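Local coordinates for protein endo-1,3-beta-glucanase, family GH16 (Zobellia galactanivorans, PDB 4CRQ) that probably cleaves internal beta-1,3-glucosidic linkages of laminarin, through the calcium-binding family 16 catalytic module that makes up this chain, at residues 196-201 with 225-230; 114-119 with 161-166; 4-9 with 75-80. The protein carries 1 engineered substitution. All coordinates share one frame; numbering follows the deposited sequence.

How the contacts relate
The chain joins its own distant parts here by three contacts that follow one another in series, neither nesting nor crossing. Contact 3 closes first, bringing the N-terminal strand 4-9 against 75-80, the loop that leads into strand 80-87. Contact 2 then closes a loop of 41 residues, from 114-119 to the end of strand 156-163. Contact 1 follows with a loop of 23, packing strand 196-204 against strand 220-231 across the core. Backbone bonds knit them together: Phe196 N probably donates to Phe77 O, Val229 N to Trp7 O, and Trp163 N to Gly80 O. Phe196 also packs on Trp163, continuing the apolar core from contact 1 to contact 2.

Contact 1. Residues 196-201 with 225-230; sequences FFILLN and DYVRVY. With CA (calcium ion), chain C.
Ile198 and Leu200 reach from one strand toward Val227 and Val229 on another, and the contact is purely apolar. Along Ile198, CB faces the opposite strand. CG1, beside the backbone N (chi1 -65°), carries CD1 across the core, while CG2 also faces Val227 without close contact. With chi2 at 167° the chain is extended, and CD1 does the touching: it meets Val229 CG2 at 3.8 Å and Val227 CG1 at 4.2 Å, with Phe77 and Trp7 also packing on this residue. Ile198 and Val229 pass alongside one another, running opposite ways, whereas Leu200 CD1 and Val227 CG2 meet tip to tip, 3.9 Å apart. This is the interior of the beta-sandwich jelly roll of family 16: the short strand axes run nearly antiparallel, at 165°, yet are 10.4 Å apart, the spacing of facing sheets. At the start of 225-230, Asp225 binds calcium through O and OD1, the latter at 2.4 Å. Three waters and the carbonyl oxygens of Glu10 and Gly48 complete seven ligands, and Asp225 OD2 makes a salt bridge with Arg85. On the outward side, the Arg228 guanidinium lies over the Tyr226 ring, CZ 3.5 Å above its plane.

Contact 2. Residues 114-119 with 161-166; sequences GEIDIM and VEWDAN
The Glu-Ile-Asp-Ile-Met run of 114-119 belongs to the family 16 signature, whose acidic residues lie in the active-site cleft of relatives. The signature's second glutamate, just beyond this segment, is an engineered serine here. While Asp117 turns away from 161-166, the isoleucines of the same run pack into the core. Ile118 and Met119 both face Phe98, forming a classic beta bulge.

Ile116 shows how one methyl can engage an aromatic face. Its chain is extended (chi2 172°), bringing CD1 over the six-membered ring of Trp163, 4.2 Å from the centroid and only 14° off the normal, a CH-pi contact. Its other branch, CG2, lies 4.2 Å from Val161 CG1. The indole gains a polar tether at its rim, where NE1 donates to Phe192 O, which probably limits how far the ring can swing under the methyl.

The Ile118 side chain lies across that of Val161. Val161 CG2 lies 3.8 Å and Val161 CG1 3.9 Å from Ile118 CG1, and Val161 CG2 also touches Ile118 CD1. Beyond the strand end, Asp164 OD1 accepts from Asn166 N (2.8 Å) in an Asx turn, the donor approaching from above the carboxylate plane.

Strand 115-117 pairs antiparallel with 94-102 and 127-135, and strand 156-163 with 80-87 and 167-172: Ile82 of 80-87 touches Ile118, Val161 and Trp163, while Ile168 of 167-172 packs on both Ile116 and Trp163.

Contact 3. Residues 4-9 with 75-80; sequences NLVWQD and KSFKYG
A single water joins Val6 to Lys75, donating to Val6 O at 2.7 Å and accepting from Lys75 NZ at 3.1 Å. It spans the gap between strand 4-9, which pairs antiparallel with strand 220-231 in the jelly roll, and the loop leading to strand 80-87. A classic beta bulge occurs at this point, Val6 and Trp7 both facing Val229.

Apart from the water, the contact is built round the indole of Trp7. With CG anti to the backbone N (chi1 180°), the ring projects toward the loop, and Lys75 folds over one face. Bends at chi2 and chi3 curl the lysine chain across the indole. CG sits 3.7 Å from the centroid of the five-membered ring and 5° off its normal, a CH-pi contact, and CE then comes to 3.6 Å from Trp7 CD1. A charged side chain thus spends its methylene length on an aromatic surface while its NZ donates to the bridging water. The indole is further fixed by NE1, which donates to Asp18 OD2. Replacing Trp7 by an alanine would probably deprive the Lys75 methylenes of their platform, open a gap beside Phe77 and leave Asp18 OD2 without this donor.

The Phe77 and Trp7 rings meet obliquely, their planes at 45°, neither a stack nor an edge-to-face pair. Trp7 CB lies at the edge of the Phe77 ring, near its plane, 3.7 Å from CZ. Val229 and Ile198 also pack on the phenyl group, continuing it into the core between the sheets. Val6, more exposed, brings CG2 to 4.2 Å from Phe77 CE1.

Contact 1. Residues 196-201 with 225-230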
loop_
_atom_site.group_PDB
_atom_site.type_symbol
_atom_site.label_atom_id
_atom_site.label_comp_id
_atom_site.label_asym_id
_atom_site.label_seq_id
_atom_site.Cartn_x
_atom_site.Cartn_y
_atom_site.Cartn_z
ATOM N N PHE A 196 6.658 4.983 -10.850
ATOM C CA PHE A 196 6.421 4.163 -9.654
ATOM C C PHE A 196 5.464 3.017 -9.974
ATOM O O PHE A 196 4.543 3.200 -10.776
ATOM C CB PHE A 196 5.783 4.998 -8.503
ATOM C CG PHE A 196 6.741 5.912 -7.731
ATOM C CD1 PHE A 196 7.555 6.872 -8.362
ATOM C CD2 PHE A 196 6.782 5.821 -6.330
ATOM C CE1 PHE A 196 8.406 7.678 -7.601
ATOM C CE2 PHE A 196 7.619 6.623 -5.568
ATOM C CZ PHE A 196 8.439 7.559 -6.200
ATOM N N PHE A 197 5.649 1.847 -9.358
ATOM C CA PHE A 197 4.709 0.721 -9.495
ATOM C C PHE A 197 3.823 0.661 -8.226
ATOM O O PHE A 197 4.144 1.298 -7.200
ATOM C CB PHE A 197 5.424 -0.612 -9.781
ATOM C CG PHE A 197 6.422 -1.038 -8.718
ATOM C CD1 PHE A 197 6.015 -1.814 -7.599
ATOM C CD2 PHE A 197 7.793 -0.688 -8.834
ATOM C CE1 PHE A 197 6.940 -2.223 -6.628
ATOM C CE2 PHE A 197 8.724 -1.090 -7.851
ATOM C CZ PHE A 197 8.291 -1.859 -6.751
ATOM N N ILE A 198 2.724 -0.093 -8.281
ATOM C CA ILE A 198 1.738 -0.176 -7.188
ATOM C C ILE A 198 1.877 -1.483 -6.381
ATOM O O ILE A 198 2.223 -2.542 -6.986
ATOM C CB ILE A 198 0.321 -0.073 -7.795
ATOM C CG1 ILE A 198 0.120 1.318 -8.427
ATOM C CG2 ILE A 198 -0.790 -0.310 -6.737
ATOM C CD1 ILE A 198 -1.114 1.467 -9.325
ATOM N N LEU A 199 1.587 -1.415 -5.073
ATOM C CA LEU A 199 1.570 -2.590 -4.192
ATOM C C LEU A 199 0.307 -2.601 -3.352
ATOM O O LEU A 199 -0.234 -1.537 -2.983
ATOM C CB LEU A 199 2.777 -2.590 -3.222
ATOM C CG LEU A 199 4.182 -2.504 -3.855
ATOM C CD1 LEU A 199 4.685 -1.070 -3.879
ATOM C CD2 LEU A 199 5.181 -3.354 -3.087
ATOM N N LEU A 200 -0.150 -3.825 -3.064
ATOM C CA LEU A 200 -1.222 -4.089 -2.098
ATOM C C LEU A 200 -0.751 -5.199 -1.194
ATOM O O LEU A 200 -0.186 -6.202 -1.669
ATOM C CB LEU A 200 -2.501 -4.547 -2.824
ATOM C CG LEU A 200 -3.290 -3.464 -3.553
ATOM C CD1 LEU A 200 -4.281 -4.154 -4.472
ATOM C CD2 LEU A 200 -4.001 -2.501 -2.594
ATOM N N ASN A 201 -1.006 -5.062 0.106
ATOM C CA ASN A 201 -0.656 -6.152 1.043
ATOM C C ASN A 201 -1.408 -6.038 2.330
ATOM O O ASN A 201 -2.015 -4.980 2.628
ATOM C CB ASN A 201 0.866 -6.139 1.383
ATOM C CG ASN A 201 1.256 -4.936 2.269
ATOM O OD1 ASN A 201 1.337 -3.816 1.769
ATOM N ND2 ASN A 201 1.472 -5.156 3.575
ATOM N N ASP A 225 -12.131 -3.707 -4.284
ATOM C CA ASP A 225 -13.089 -3.769 -5.389
ATOM C C ASP A 225 -12.353 -3.473 -6.705
ATOM O O ASP A 225 -12.614 -4.138 -7.729
ATOM C CB ASP A 225 -14.218 -2.774 -5.102
ATOM C CG ASP A 225 -15.354 -2.814 -6.126
ATOM O OD1 ASP A 225 -15.412 -3.728 -7.025
ATOM O OD2 ASP A 225 -16.223 -1.897 -6.042
ATOM N N TYR A 226 -11.453 -2.496 -6.713
ATOM C CA TYR A 226 -10.707 -2.186 -7.936
ATOM C C TYR A 226 -9.548 -1.314 -7.605
ATOM O O TYR A 226 -9.542 -0.685 -6.523
ATOM C CB TYR A 226 -11.597 -1.473 -8.993
ATOM C CG TYR A 226 -12.317 -0.208 -8.506
ATOM C CD1 TYR A 226 -11.610 1.012 -8.268
ATOM C CD2 TYR A 226 -13.716 -0.215 -8.310
ATOM C CE1 TYR A 226 -12.275 2.180 -7.855
ATOM C CE2 TYR A 226 -14.393 0.950 -7.889
ATOM C CZ TYR A 226 -13.670 2.140 -7.665
ATOM O OH TYR A 226 -14.314 3.289 -7.279
ATOM N N VAL A 227 -8.565 -1.261 -8.486
ATOM C CA VAL A 227 -7.511 -0.231 -8.446
ATOM C C VAL A 227 -7.640 0.493 -9.800
ATOM O O VAL A 227 -7.757 -0.182 -10.847
ATOM C CB VAL A 227 -6.085 -0.807 -8.305
ATOM C CG1 VAL A 227 -5.038 0.332 -8.317
ATOM C CG2 VAL A 227 -5.951 -1.675 -7.036
ATOM N N ARG A 228 -7.629 1.835 -9.802
ATOM C CA ARG A 228 -7.725 2.611 -11.045
ATOM C C ARG A 228 -6.695 3.709 -11.050
ATOM O O ARG A 228 -6.398 4.309 -9.978
ATOM C CB ARG A 228 -9.134 3.209 -11.242
ATOM C CG ARG A 228 -10.224 2.180 -11.460
ATOM C CD ARG A 228 -11.605 2.812 -11.432
ATOM N NE ARG A 228 -12.644 1.787 -11.560
ATOM C CZ ARG A 228 -13.946 1.974 -11.349
ATOM N NH1 ARG A 228 -14.431 3.177 -10.997
ATOM N NH2 ARG A 228 -14.772 0.940 -11.508
ATOM N N VAL A 229 -6.155 3.980 -12.246
ATOM C CA VAL A 229 -5.192 5.071 -12.426
ATOM C C VAL A 229 -5.692 5.955 -13.544
ATOM O O VAL A 229 -5.963 5.453 -14.648
ATOM C CB VAL A 229 -3.752 4.588 -12.746
ATOM C CG1 VAL A 229 -2.811 5.773 -13.023
ATOM C CG2 VAL A 229 -3.223 3.720 -11.594
ATOM N N TYR A 230 -5.829 7.246 -13.260
ATOM C CA TYR A 230 -6.170 8.254 -14.228
ATOM C C TYR A 230 -4.986 9.191 -14.427
ATOM O O TYR A 230 -4.238 9.452 -13.476
ATOM C CB TYR A 230 -7.327 9.123 -13.718
ATOM C CG TYR A 230 -8.634 8.399 -13.503
ATOM C CD1 TYR A 230 -8.883 7.698 -12.284
ATOM C CD2 TYR A 230 -9.638 8.384 -14.515
ATOM C CE1 TYR A 230 -10.084 7.026 -12.083
ATOM C CE2 TYR A 230 -10.853 7.713 -14.318
ATOM C CZ TYR A 230 -11.073 7.035 -13.100
ATOM O OH TYR A 230 -12.265 6.367 -12.915
HETATM CA CA CA C . -14.583 -5.132 -8.735
HETATM O O HOH W 1 -15.674 -6.498 -10.633
HETATM O O HOH W 2 -15.024 -3.202 -9.971
HETATM O O HOH W 3 -17.093 -5.467 -8.623
#

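Contact 2. Residues 114-119 with 161-166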
loop_
_atom_site.group_PDB
_atom_site.type_symbol
_atom_site.label_atom_id
_atom_site.label_comp_id
_atom_site.label_asym_id
_atom_site.label_seq_id
_atom_site.Cartn_x
_atom_site.Cartn_y
_atom_site.Cartn_z
ATOM N N GLY A 114 12.059 6.229 -3.393
ATOM C CA GLY A 114 10.829 6.941 -3.034
ATOM C C GLY A 114 9.702 5.946 -2.800
ATOM O O GLY A 114 9.643 4.863 -3.406
ATOM N N GLU A 115 8.801 6.322 -1.905
ATOM C CA GLU A 115 7.643 5.525 -1.572
ATOM C C GLU A 115 6.465 6.441 -1.324
ATOM O O GLU A 115 6.585 7.425 -0.599
ATOM C CB GLU A 115 7.929 4.702 -0.316
ATOM C CG GLU A 115 6.761 3.826 0.181
ATOM C CD GLU A 115 7.054 3.081 1.486
ATOM O OE1 GLU A 115 8.233 2.862 1.842
ATOM O OE2 GLU A 115 6.107 2.686 2.198
ATOM N N ILE A 116 5.317 6.100 -1.902
ATOM C CA ILE A 116 4.070 6.836 -1.669
ATOM C C ILE A 116 3.107 5.849 -1.025
ATOM O O ILE A 116 2.669 4.901 -1.680
ATOM C CB ILE A 116 3.431 7.427 -2.959
ATOM C CG1 ILE A 116 4.446 8.281 -3.759
ATOM C CG2 ILE A 116 2.147 8.236 -2.606
ATOM C CD1 ILE A 116 3.934 8.737 -5.124
ATOM N N ASP A 117 2.802 6.061 0.256
ATOM C CA ASP A 117 1.800 5.256 0.955
ATOM C C ASP A 117 0.457 5.965 0.790
ATOM O O ASP A 117 0.228 7.009 1.401
ATOM C CB ASP A 117 2.167 5.071 2.438
ATOM C CG ASP A 117 3.527 4.415 2.621
ATOM O OD1 ASP A 117 3.846 3.476 1.867
ATOM O OD2 ASP A 117 4.291 4.818 3.520
ATOM N N ILE A 118 -0.418 5.389 -0.049
ATOM C CA ILE A 118 -1.725 5.999 -0.350
ATOM C C ILE A 118 -2.665 5.785 0.840
ATOM O O ILE A 118 -3.353 6.714 1.291
ATOM C CB ILE A 118 -2.302 5.448 -1.673
ATOM C CG1 ILE A 118 -1.285 5.719 -2.790
ATOM C CG2 ILE A 118 -3.680 6.064 -1.943
ATOM C CD1 ILE A 118 -1.672 5.078 -4.098
ATOM N N MET A 119 -2.690 4.549 1.342
ATOM C CA MET A 119 -3.458 4.222 2.527
ATOM C C MET A 119 -2.657 3.215 3.344
ATOM O O MET A 119 -2.152 2.243 2.776
ATOM C CB MET A 119 -4.828 3.618 2.137
ATOM C CG MET A 119 -5.724 3.190 3.326
ATOM S SD MET A 119 -5.245 1.671 4.200
ATOM C CE MET A 119 -5.424 0.417 2.917
ATOM N N VAL A 161 -4.435 9.206 -4.155
ATOM C CA VAL A 161 -3.507 10.316 -4.176
ATOM C C VAL A 161 -3.607 10.986 -5.519
ATOM O O VAL A 161 -3.811 10.284 -6.520
ATOM C CB VAL A 161 -2.018 9.926 -3.925
ATOM C CG1 VAL A 161 -1.816 9.542 -2.477
ATOM C CG2 VAL A 161 -1.517 8.860 -4.930
ATOM N N GLU A 162 -3.480 12.307 -5.551
ATOM C CA GLU A 162 -3.276 13.039 -6.813
ATOM C C GLU A 162 -1.819 13.490 -6.798
ATOM O O GLU A 162 -1.397 14.226 -5.894
ATOM C CB GLU A 162 -4.201 14.231 -6.963
ATOM C CG GLU A 162 -5.626 13.851 -7.287
ATOM C CD GLU A 162 -6.579 15.032 -7.331
ATOM O OE1 GLU A 162 -6.189 16.197 -7.065
ATOM O OE2 GLU A 162 -7.756 14.780 -7.632
ATOM N N TRP A 163 -1.066 13.035 -7.795
ATOM C CA TRP A 163 0.358 13.266 -7.894
ATOM C C TRP A 163 0.692 13.960 -9.181
ATOM O O TRP A 163 0.400 13.419 -10.222
ATOM C CB TRP A 163 1.012 11.893 -7.772
ATOM C CG TRP A 163 2.472 11.736 -8.114
ATOM C CD1 TRP A 163 3.518 12.656 -7.943
ATOM C CD2 TRP A 163 3.089 10.548 -8.673
ATOM N NE1 TRP A 163 4.713 12.125 -8.363
ATOM C CE2 TRP A 163 4.525 10.852 -8.819
ATOM C CE3 TRP A 163 2.614 9.288 -9.066
ATOM C CZ2 TRP A 163 5.426 9.924 -9.339
ATOM C CZ3 TRP A 163 3.533 8.362 -9.593
ATOM C CH2 TRP A 163 4.911 8.679 -9.725
ATOM N N ASP A 164 1.276 15.157 -9.116
ATOM C CA ASP A 164 1.739 15.861 -10.325
ATOM C C ASP A 164 3.213 16.251 -10.124
ATOM O O ASP A 164 3.841 15.864 -9.119
ATOM C CB ASP A 164 0.836 17.062 -10.653
ATOM C CG ASP A 164 0.812 18.115 -9.571
ATOM O OD1 ASP A 164 1.763 18.298 -8.784
ATOM O OD2 ASP A 164 -0.237 18.767 -9.546
ATOM N N ALA A 165 3.765 17.020 -11.059
ATOM C CA ALA A 165 5.162 17.451 -10.960
ATOM C C ALA A 165 5.462 18.307 -9.705
ATOM O O ALA A 165 6.605 18.366 -9.250
ATOM C CB ALA A 165 5.564 18.194 -12.228
ATOM N N ASN A 166 4.436 18.949 -9.148
ATOM C CA ASN A 166 4.606 19.901 -8.029
ATOM C C ASN A 166 4.164 19.451 -6.644
ATOM O O ASN A 166 4.635 20.004 -5.640
ATOM C CB ASN A 166 3.875 21.211 -8.363
ATOM C CG ASN A 166 4.485 21.925 -9.545
ATOM O OD1 ASN A 166 5.708 22.011 -9.672
ATOM N ND2 ASN A 166 3.638 22.440 -10.423
#

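Contact 3. Residues 4-9 with 75-80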
loop_
_atom_site.group_PDB
_atom_site.type_symbol
_atom_site.label_atom_id
_atom_site.label_comp_id
_atom_site.label_asym_id
_atom_site.label_seq_id
_atom_site.Cartn_x
_atom_site.Cartn_y
_atom_site.Cartn_z
ATOM N N ASN A 4 -8.145 11.107 -17.389
ATOM C CA ASN A 4 -8.641 10.010 -18.240
ATOM C C ASN A 4 -8.120 8.690 -17.724
ATOM O O ASN A 4 -6.959 8.621 -17.295
ATOM C CB ASN A 4 -8.214 10.191 -19.697
ATOM C CG ASN A 4 -8.820 11.429 -20.340
ATOM O OD1 ASN A 4 -8.097 12.276 -20.858
ATOM N ND2 ASN A 4 -10.149 11.543 -20.306
ATOM N N LEU A 5 -8.954 7.647 -17.768
ATOM C CA LEU A 5 -8.541 6.338 -17.239
ATOM C C LEU A 5 -7.424 5.754 -18.112
ATOM O O LEU A 5 -7.630 5.611 -19.331
ATOM C CB LEU A 5 -9.729 5.388 -17.146
ATOM C CG LEU A 5 -9.518 4.065 -16.408
ATOM C CD1 LEU A 5 -9.213 4.259 -14.908
ATOM C CD2 LEU A 5 -10.750 3.208 -16.633
ATOM N N VAL A 6 -6.274 5.429 -17.515
ATOM C CA VAL A 6 -5.148 4.816 -18.266
ATOM C C VAL A 6 -4.917 3.336 -17.892
ATOM O O VAL A 6 -4.359 2.577 -18.691
ATOM C CB VAL A 6 -3.813 5.655 -18.190
ATOM C CG1 VAL A 6 -3.982 7.012 -18.877
ATOM C CG2 VAL A 6 -3.315 5.858 -16.760
ATOM N N TRP A 7 -5.339 2.919 -16.695
ATOM C CA TRP A 7 -5.175 1.534 -16.275
ATOM C C TRP A 7 -6.155 1.216 -15.184
ATOM O O TRP A 7 -6.515 2.087 -14.361
ATOM C CB TRP A 7 -3.732 1.284 -15.774
ATOM C CG TRP A 7 -3.527 -0.133 -15.328
ATOM C CD1 TRP A 7 -3.371 -1.283 -16.115
ATOM C CD2 TRP A 7 -3.496 -0.608 -13.938
ATOM N NE1 TRP A 7 -3.242 -2.405 -15.327
ATOM C CE2 TRP A 7 -3.299 -2.067 -13.999
ATOM C CE3 TRP A 7 -3.603 0.018 -12.667
ATOM C CZ2 TRP A 7 -3.209 -2.860 -12.825
ATOM C CZ3 TRP A 7 -3.513 -0.792 -11.501
ATOM C CH2 TRP A 7 -3.314 -2.186 -11.576
ATOM N N GLN A 8 -6.578 -0.047 -15.134
ATOM C CA GLN A 8 -7.438 -0.524 -14.058
ATOM C C GLN A 8 -7.309 -2.008 -13.866
ATOM O O GLN A 8 -6.932 -2.726 -14.800
ATOM C CB GLN A 8 -8.923 -0.207 -14.346
ATOM C CG GLN A 8 -9.434 -0.950 -15.599
ATOM C CD GLN A 8 -10.708 -0.453 -16.236
ATOM O OE1 GLN A 8 -10.735 -0.302 -17.460
ATOM N NE2 GLN A 8 -11.752 -0.203 -15.453
ATOM N N ASP A 9 -7.658 -2.452 -12.663
ATOM C CA ASP A 9 -7.906 -3.863 -12.426
ATOM C C ASP A 9 -9.207 -3.859 -11.629
ATOM O O ASP A 9 -9.223 -3.381 -10.487
ATOM C CB ASP A 9 -6.792 -4.619 -11.672
ATOM C CG ASP A 9 -6.969 -6.142 -11.796
ATOM O OD1 ASP A 9 -8.125 -6.607 -12.035
ATOM O OD2 ASP A 9 -5.974 -6.870 -11.673
ATOM N N LYS A 75 3.461 -2.697 -14.798
ATOM C CA LYS A 75 2.715 -1.462 -14.936
ATOM C C LYS A 75 3.304 -0.430 -14.014
ATOM O O LYS A 75 3.443 -0.695 -12.826
ATOM C CB LYS A 75 1.231 -1.753 -14.646
ATOM C CG LYS A 75 0.226 -0.775 -15.176
ATOM C CD LYS A 75 0.195 -0.528 -16.675
ATOM C CE LYS A 75 -0.130 -1.702 -17.584
ATOM N NZ LYS A 75 -0.423 -1.121 -18.940
ATOM N N SER A 76 3.671 0.732 -14.551
ATOM C CA SER A 76 4.221 1.794 -13.692
ATOM C C SER A 76 3.795 3.133 -14.288
ATOM O O SER A 76 3.470 3.232 -15.507
ATOM C CB SER A 76 5.747 1.686 -13.500
ATOM O OG SER A 76 6.395 1.728 -14.754
ATOM N N PHE A 77 3.785 4.140 -13.416
ATOM C CA PHE A 77 3.196 5.449 -13.711
ATOM C C PHE A 77 4.058 6.556 -13.235
ATOM O O PHE A 77 4.617 6.464 -12.139
ATOM C CB PHE A 77 1.791 5.564 -13.019
ATOM C CG PHE A 77 0.904 4.391 -13.322
ATOM C CD1 PHE A 77 0.178 4.319 -14.554
ATOM C CD2 PHE A 77 0.837 3.298 -12.422
ATOM C CE1 PHE A 77 -0.620 3.210 -14.832
ATOM C CE2 PHE A 77 0.043 2.184 -12.715
ATOM C CZ PHE A 77 -0.677 2.139 -13.920
ATOM N N LYS A 78 4.144 7.608 -14.052
ATOM C CA LYS A 78 4.769 8.868 -13.634
ATOM C C LYS A 78 3.639 9.890 -13.600
ATOM O O LYS A 78 3.164 10.323 -14.636
ATOM C CB LYS A 78 5.909 9.286 -14.556
ATOM C CG LYS A 78 6.570 10.600 -14.163
ATOM C CD LYS A 78 7.698 10.897 -15.141
ATOM C CE LYS A 78 8.121 12.339 -15.064
ATOM N NZ LYS A 78 9.431 12.542 -15.733
ATOM N N TYR A 79 3.211 10.258 -12.384
ATOM C CA TYR A 79 2.070 11.168 -12.099
ATOM C C TYR A 79 0.737 10.446 -12.304
ATOM O O TYR A 79 0.674 9.437 -13.000
ATOM C CB TYR A 79 2.089 12.494 -12.896
ATOM C CG TYR A 79 3.444 13.156 -12.947
ATOM C CD1 TYR A 79 4.215 13.333 -11.768
ATOM C CD2 TYR A 79 3.955 13.625 -14.165
ATOM C CE1 TYR A 79 5.464 13.934 -11.818
ATOM C CE2 TYR A 79 5.196 14.234 -14.223
ATOM C CZ TYR A 79 5.937 14.386 -13.053
ATOM O OH TYR A 79 7.140 14.982 -13.172
ATOM N N GLY A 80 -0.306 10.978 -11.675
ATOM C CA GLY A 80 -1.663 10.521 -11.877
ATOM C C GLY A 80 -2.533 10.588 -10.663
ATOM O O GLY A 80 -2.079 10.993 -9.582
HETATM O O HOH W 4 -1.949 1.514 -19.231
#